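Local atomic coordinates of D-hydantoinase (Ralstonia pickettii, PDB entry 1NFG), a protein that is a zinc enzyme that probably catalyses the stereospecific hydrolysis of the cyclic amide bond in D-hydantoin derivatives. Residues Leu168-Ala182 against Leu225-His237. Numbering follows the deposited sequence.
With ZN (zinc ion), chain F.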
loop_
_atom_site.group_PDB
_atom_site.type_symbol
_atom_site.label_atom_id
_atom_site.label_comp_id
_atom_site.label_asym_id
_atom_site.label_seq_id
_atom_site.Cartn_x
_atom_site.Cartn_y
_atom_site.Cartn_z
ATOM N N LEU A 168 1.002 -12.682 24.812
ATOM C CA LEU A 168 0.422 -11.362 24.573
ATOM C C LEU A 168 -0.665 -11.111 25.607
ATOM O O LEU A 168 -0.800 -10.005 26.137
ATOM C CB LEU A 168 -0.200 -11.260 23.169
ATOM C CG LEU A 168 0.520 -10.630 21.965
ATOM C CD1 LEU A 168 1.657 -9.735 22.426
ATOM C CD2 LEU A 168 1.041 -11.705 21.051
ATOM N N ASP A 169 -1.433 -12.151 25.903
ATOM C CA ASP A 169 -2.520 -12.032 26.861
ATOM C C ASP A 169 -2.032 -11.763 28.290
ATOM O O ASP A 169 -2.602 -10.929 28.998
ATOM C CB ASP A 169 -3.387 -13.290 26.809
ATOM C CG ASP A 169 -4.635 -13.165 27.644
ATOM O OD1 ASP A 169 -4.552 -13.396 28.870
ATOM O OD2 ASP A 169 -5.696 -12.821 27.081
ATOM N N LYS A 170 -0.980 -12.464 28.710
ATOM C CA LYS A 170 -0.420 -12.274 30.044
ATOM C C LYS A 170 0.200 -10.881 30.182
ATOM O O LYS A 170 0.097 -10.245 31.237
ATOM C CB LYS A 170 0.648 -13.334 30.334
ATOM C CG LYS A 170 0.096 -14.675 30.788
ATOM C CD LYS A 170 -0.740 -14.521 32.051
ATOM C CE LYS A 170 -1.184 -15.866 32.599
ATOM N NZ LYS A 170 -2.180 -15.722 33.700
ATOM N N ALA A 171 0.845 -10.416 29.115
ATOM C CA ALA A 171 1.475 -9.100 29.109
ATOM C C ALA A 171 0.430 -8.002 29.310
ATOM O O ALA A 171 0.666 -7.037 30.040
ATOM C CB ALA A 171 2.206 -8.887 27.810
ATOM N N VAL A 172 -0.726 -8.145 28.669
ATOM C CA VAL A 172 -1.774 -7.146 28.821
ATOM C C VAL A 172 -2.277 -7.113 30.258
ATOM O O VAL A 172 -2.554 -6.047 30.804
ATOM C CB VAL A 172 -2.968 -7.422 27.877
ATOM C CG1 VAL A 172 -4.180 -6.619 28.310
ATOM C CG2 VAL A 172 -2.601 -7.048 26.459
ATOM N N LYS A 173 -2.391 -8.281 30.874
ATOM C CA LYS A 173 -2.879 -8.354 32.245
ATOM C C LYS A 173 -1.882 -7.831 33.270
ATOM O O LYS A 173 -2.277 -7.237 34.267
ATOM C CB LYS A 173 -3.287 -9.793 32.575
ATOM C CG LYS A 173 -4.497 -10.232 31.760
ATOM C CD LYS A 173 -4.873 -11.698 31.943
ATOM C CE LYS A 173 -6.117 -12.015 31.109
ATOM N NZ LYS A 173 -6.589 -13.418 31.251
ATOM N N THR A 174 -0.594 -8.026 33.010
ATOM C CA THR A 174 0.445 -7.584 33.930
ATOM C C THR A 174 1.084 -6.268 33.515
ATOM O O THR A 174 2.066 -5.833 34.115
ATOM C CB THR A 174 1.561 -8.620 34.016
ATOM O OG1 THR A 174 2.225 -8.698 32.749
ATOM C CG2 THR A 174 0.992 -9.983 34.375
ATOM N N GLY A 175 0.536 -5.644 32.479
ATOM C CA GLY A 175 1.088 -4.391 32.000
ATOM C C GLY A 175 2.513 -4.556 31.511
ATOM O O GLY A 175 3.381 -3.749 31.828
ATOM N N SER A 176 2.765 -5.611 30.744
ATOM C CA SER A 176 4.103 -5.854 30.219
ATOM C C SER A 176 4.131 -5.702 28.708
ATOM O O SER A 176 3.090 -5.543 28.071
ATOM C CB SER A 176 4.581 -7.252 30.606
ATOM O OG SER A 176 4.717 -7.355 32.010
ATOM N N LEU A 177 5.330 -5.759 28.142
ATOM C CA LEU A 177 5.498 -5.619 26.706
ATOM C C LEU A 177 6.114 -6.868 26.079
ATOM O O LEU A 177 7.195 -7.304 26.473
ATOM C CB LEU A 177 6.390 -4.411 26.397
ATOM C CG LEU A 177 6.735 -4.185 24.923
ATOM C CD1 LEU A 177 5.499 -3.721 24.187
ATOM C CD2 LEU A 177 7.848 -3.166 24.800
ATOM N N VAL A 178 5.429 -7.436 25.094
ATOM C CA VAL A 178 5.942 -8.617 24.424
ATOM C C VAL A 178 6.901 -8.219 23.303
ATOM O O VAL A 178 6.600 -7.346 22.497
ATOM C CB VAL A 178 4.797 -9.461 23.824
ATOM C CG1 VAL A 178 5.366 -10.636 23.056
ATOM C CG2 VAL A 178 3.880 -9.948 24.930
ATOM N N MET A 179 8.063 -8.858 23.273
ATOM C CA MET A 179 9.066 -8.613 22.254
ATOM C C MET A 179 9.130 -9.886 21.420
ATOM O O MET A 179 8.916 -10.981 21.945
ATOM C CB MET A 179 10.420 -8.363 22.900
ATOM C CG MET A 179 10.420 -7.218 23.886
ATOM S SD MET A 179 12.049 -7.001 24.598
ATOM C CE MET A 179 11.815 -7.872 26.058
ATOM N N VAL A 180 9.423 -9.762 20.130
ATOM C CA VAL A 180 9.471 -10.952 19.299
ATOM C C VAL A 180 10.486 -10.940 18.167
ATOM O O VAL A 180 10.677 -9.932 17.491
ATOM C CB VAL A 180 8.069 -11.259 18.699
ATOM C CG1 VAL A 180 7.524 -10.046 18.006
ATOM C CG2 VAL A 180 8.161 -12.402 17.715
ATOM N N HIS A 181 11.146 -12.082 17.994
ATOM C CA HIS A 181 12.109 -12.298 16.922
ATOM C C HIS A 181 11.196 -12.820 15.811
ATOM O O HIS A 181 10.715 -13.949 15.881
ATOM C CB HIS A 181 13.107 -13.372 17.344
ATOM C CG HIS A 181 14.008 -13.832 16.245
ATOM N ND1 HIS A 181 15.352 -13.533 16.214
ATOM C CD2 HIS A 181 13.765 -14.586 15.147
ATOM C CE1 HIS A 181 15.901 -14.088 15.147
ATOM N NE2 HIS A 181 14.959 -14.733 14.482
ATOM N N ALA A 182 10.944 -11.997 14.796
ATOM C CA ALA A 182 10.028 -12.389 13.731
ATOM C C ALA A 182 10.605 -12.925 12.427
ATOM O O ALA A 182 10.995 -12.178 11.533
ATOM C CB ALA A 182 9.067 -11.232 13.434
ATOM N N LEU A 225 -1.408 -10.901 15.481
ATOM C CA LEU A 225 -1.751 -11.534 16.748
ATOM C C LEU A 225 -1.865 -10.473 17.837
ATOM O O LEU A 225 -2.769 -10.522 18.679
ATOM C CB LEU A 225 -0.689 -12.580 17.117
ATOM C CG LEU A 225 -0.996 -14.048 16.777
ATOM C CD1 LEU A 225 -2.167 -14.161 15.796
ATOM C CD2 LEU A 225 0.263 -14.704 16.219
ATOM N N ALA A 226 -0.949 -9.507 17.819
ATOM C CA ALA A 226 -0.986 -8.425 18.798
ATOM C C ALA A 226 -2.305 -7.669 18.616
ATOM O O ALA A 226 -2.958 -7.296 19.590
ATOM C CB ALA A 226 0.194 -7.493 18.594
ATOM N N GLU A 227 -2.703 -7.463 17.364
ATOM C CA GLU A 227 -3.950 -6.771 17.067
ATOM C C GLU A 227 -5.148 -7.519 17.642
ATOM O O GLU A 227 -6.057 -6.907 18.213
ATOM C CB GLU A 227 -4.140 -6.628 15.553
ATOM C CG GLU A 227 -5.202 -5.608 15.172
ATOM C CD GLU A 227 -5.408 -5.495 13.672
ATOM O OE1 GLU A 227 -4.448 -5.736 12.904
ATOM O OE2 GLU A 227 -6.534 -5.145 13.260
ATOM N N ILE A 228 -5.150 -8.843 17.472
ATOM C CA ILE A 228 -6.236 -9.702 17.963
ATOM C C ILE A 228 -6.349 -9.642 19.480
ATOM O O ILE A 228 -7.440 -9.478 20.025
ATOM C CB ILE A 228 -6.019 -11.185 17.552
ATOM C CG1 ILE A 228 -6.081 -11.321 16.030
ATOM C CG2 ILE A 228 -7.069 -12.072 18.210
ATOM C CD1 ILE A 228 -7.444 -11.026 15.454
ATOM N N VAL A 229 -5.222 -9.798 20.162
ATOM C CA VAL A 229 -5.223 -9.742 21.615
ATOM C C VAL A 229 -5.425 -8.299 22.048
ATOM O O VAL A 229 -5.845 -8.031 23.172
ATOM C CB VAL A 229 -3.892 -10.254 22.201
ATOM C CG1 VAL A 229 -3.867 -10.044 23.700
ATOM C CG2 VAL A 229 -3.720 -11.730 21.871
ATOM N N ASN A 230 -5.143 -7.376 21.132
ATOM C CA ASN A 230 -5.258 -5.948 21.402
ATOM C C ASN A 230 -4.212 -5.591 22.453
ATOM O O ASN A 230 -4.518 -5.067 23.523
ATOM C CB ASN A 230 -6.649 -5.600 21.920
ATOM C CG ASN A 230 -6.823 -4.113 22.131
ATOM O OD1 ASN A 230 -7.730 -3.682 22.842
ATOM N ND2 ASN A 230 -5.952 -3.313 21.507
ATOM N N ALA A 231 -2.965 -5.880 22.119
ATOM C CA ALA A 231 -1.859 -5.643 23.018
ATOM C C ALA A 231 -0.692 -4.974 22.320
ATOM O O ALA A 231 -0.546 -5.057 21.102
ATOM C CB ALA A 231 -1.398 -6.970 23.598
ATOM N N PRO A 232 0.155 -4.286 23.090
ATOM C CA PRO A 232 1.315 -3.626 22.496
ATOM C C PRO A 232 2.348 -4.708 22.222
ATOM O O PRO A 232 2.419 -5.693 22.955
ATOM C CB PRO A 232 1.764 -2.673 23.596
ATOM C CG PRO A 232 1.397 -3.432 24.850
ATOM C CD PRO A 232 0.019 -3.937 24.517
ATOM N N ILE A 233 3.139 -4.534 21.171
ATOM C CA ILE A 233 4.162 -5.512 20.831
ATOM C C ILE A 233 5.390 -4.769 20.329
ATOM O O ILE A 233 5.278 -3.664 19.793
ATOM C CB ILE A 233 3.653 -6.497 19.753
ATOM C CG1 ILE A 233 4.670 -7.611 19.542
ATOM C CG2 ILE A 233 3.410 -5.768 18.445
ATOM C CD1 ILE A 233 4.148 -8.747 18.708
ATOM N N TYR A 234 6.557 -5.378 20.506
ATOM C CA TYR A 234 7.812 -4.768 20.109
ATOM C C TYR A 234 8.583 -5.706 19.187
ATOM O O TYR A 234 8.982 -6.795 19.596
ATOM C CB TYR A 234 8.613 -4.457 21.376
ATOM C CG TYR A 234 9.954 -3.776 21.186
ATOM C CD1 TYR A 234 11.088 -4.508 20.843
ATOM C CD2 TYR A 234 10.101 -2.404 21.425
ATOM C CE1 TYR A 234 12.346 -3.891 20.751
ATOM C CE2 TYR A 234 11.348 -1.776 21.339
ATOM C CZ TYR A 234 12.465 -2.526 21.005
ATOM O OH TYR A 234 13.701 -1.924 20.941
ATOM N N ILE A 235 8.785 -5.295 17.939
ATOM C CA ILE A 235 9.504 -6.135 17.002
ATOM C C ILE A 235 10.987 -5.812 17.054
ATOM O O ILE A 235 11.405 -4.702 16.714
ATOM C CB ILE A 235 8.972 -5.969 15.539
ATOM C CG1 ILE A 235 7.699 -6.792 15.327
ATOM C CG2 ILE A 235 9.999 -6.508 14.540
ATOM C CD1 ILE A 235 6.597 -6.522 16.290
ATOM N N VAL A 236 11.782 -6.784 17.492
ATOM C CA VAL A 236 13.223 -6.590 17.575
ATOM C C VAL A 236 13.842 -6.704 16.190
ATOM O O VAL A 236 13.283 -7.330 15.294
ATOM C CB VAL A 236 13.900 -7.626 18.526
ATOM C CG1 VAL A 236 13.256 -7.567 19.898
ATOM C CG2 VAL A 236 13.806 -9.033 17.943
ATOM N N HIS A 237 15.008 -6.091 16.037
ATOM C CA HIS A 237 15.752 -6.060 14.788
ATOM C C HIS A 237 14.977 -6.101 13.464
ATOM O O HIS A 237 14.979 -7.113 12.767
ATOM C CB HIS A 237 16.834 -7.154 14.779
ATOM C CG HIS A 237 16.331 -8.527 15.113
ATOM N ND1 HIS A 237 15.163 -9.044 14.594
ATOM C CD2 HIS A 237 16.861 -9.504 15.889
ATOM C CE1 HIS A 237 14.995 -10.278 15.036
ATOM N NE2 HIS A 237 16.011 -10.580 15.822
HETATM ZN ZN ZN F . 17.047 -12.358 17.413
HETATM O O HOH W 1 19.138 -12.574 16.820
#
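Tyr234 O receives the backbone N-H of Val180, N to O 3.0 Å, and the CA-H of Met179. Two residues before Val180, Val178 O accepts the N-H of Tyr234 at 2.8 Å, pairing the parallel strands 178-180 and 233-235. On one face the branched Val180 and Ile233, suited to extended backbone, meet through Val180 CG1 and Ile233 CD1 at 3.7 Å; Leu223 of helix 212-229 covers Ile233 and Ile235. On the other, the flexible Met179 lays CG obliquely near CD1 of Tyr234 and holds SD oblique to the ring, a Met-aromatic contact. Tyr234 OH is hydrogen-bonded to Glu260, while Leu177 CD2 packs on Tyr234 CB at 3.7 Å. These are neighbouring TIM-barrel strands, joined by a right-handed crossover whose last helix is 212-229. Outside them, Leu168 CB lies 3.8 Å from Val229 CG2, joining helices 161-174 and 212-229. Asn230, with the positive phi that asparagine tolerates, ends the latter in a Schellman motif. At the C-terminal mouth of the barrel, His181 ND1 and His237 NE2 bind the same zinc, at 2.4 and 2.6 Å; the carboxylated Lys148 bridges it to the second zinc. With CG of His237 between its backbone N and carbonyl carbon (chi1 52°), the ring turns its edge to the His181 face, planes at 88°. Glu183 OE1 accepts the N-H at NE2 of His181, probably making ND1 a stronger donor.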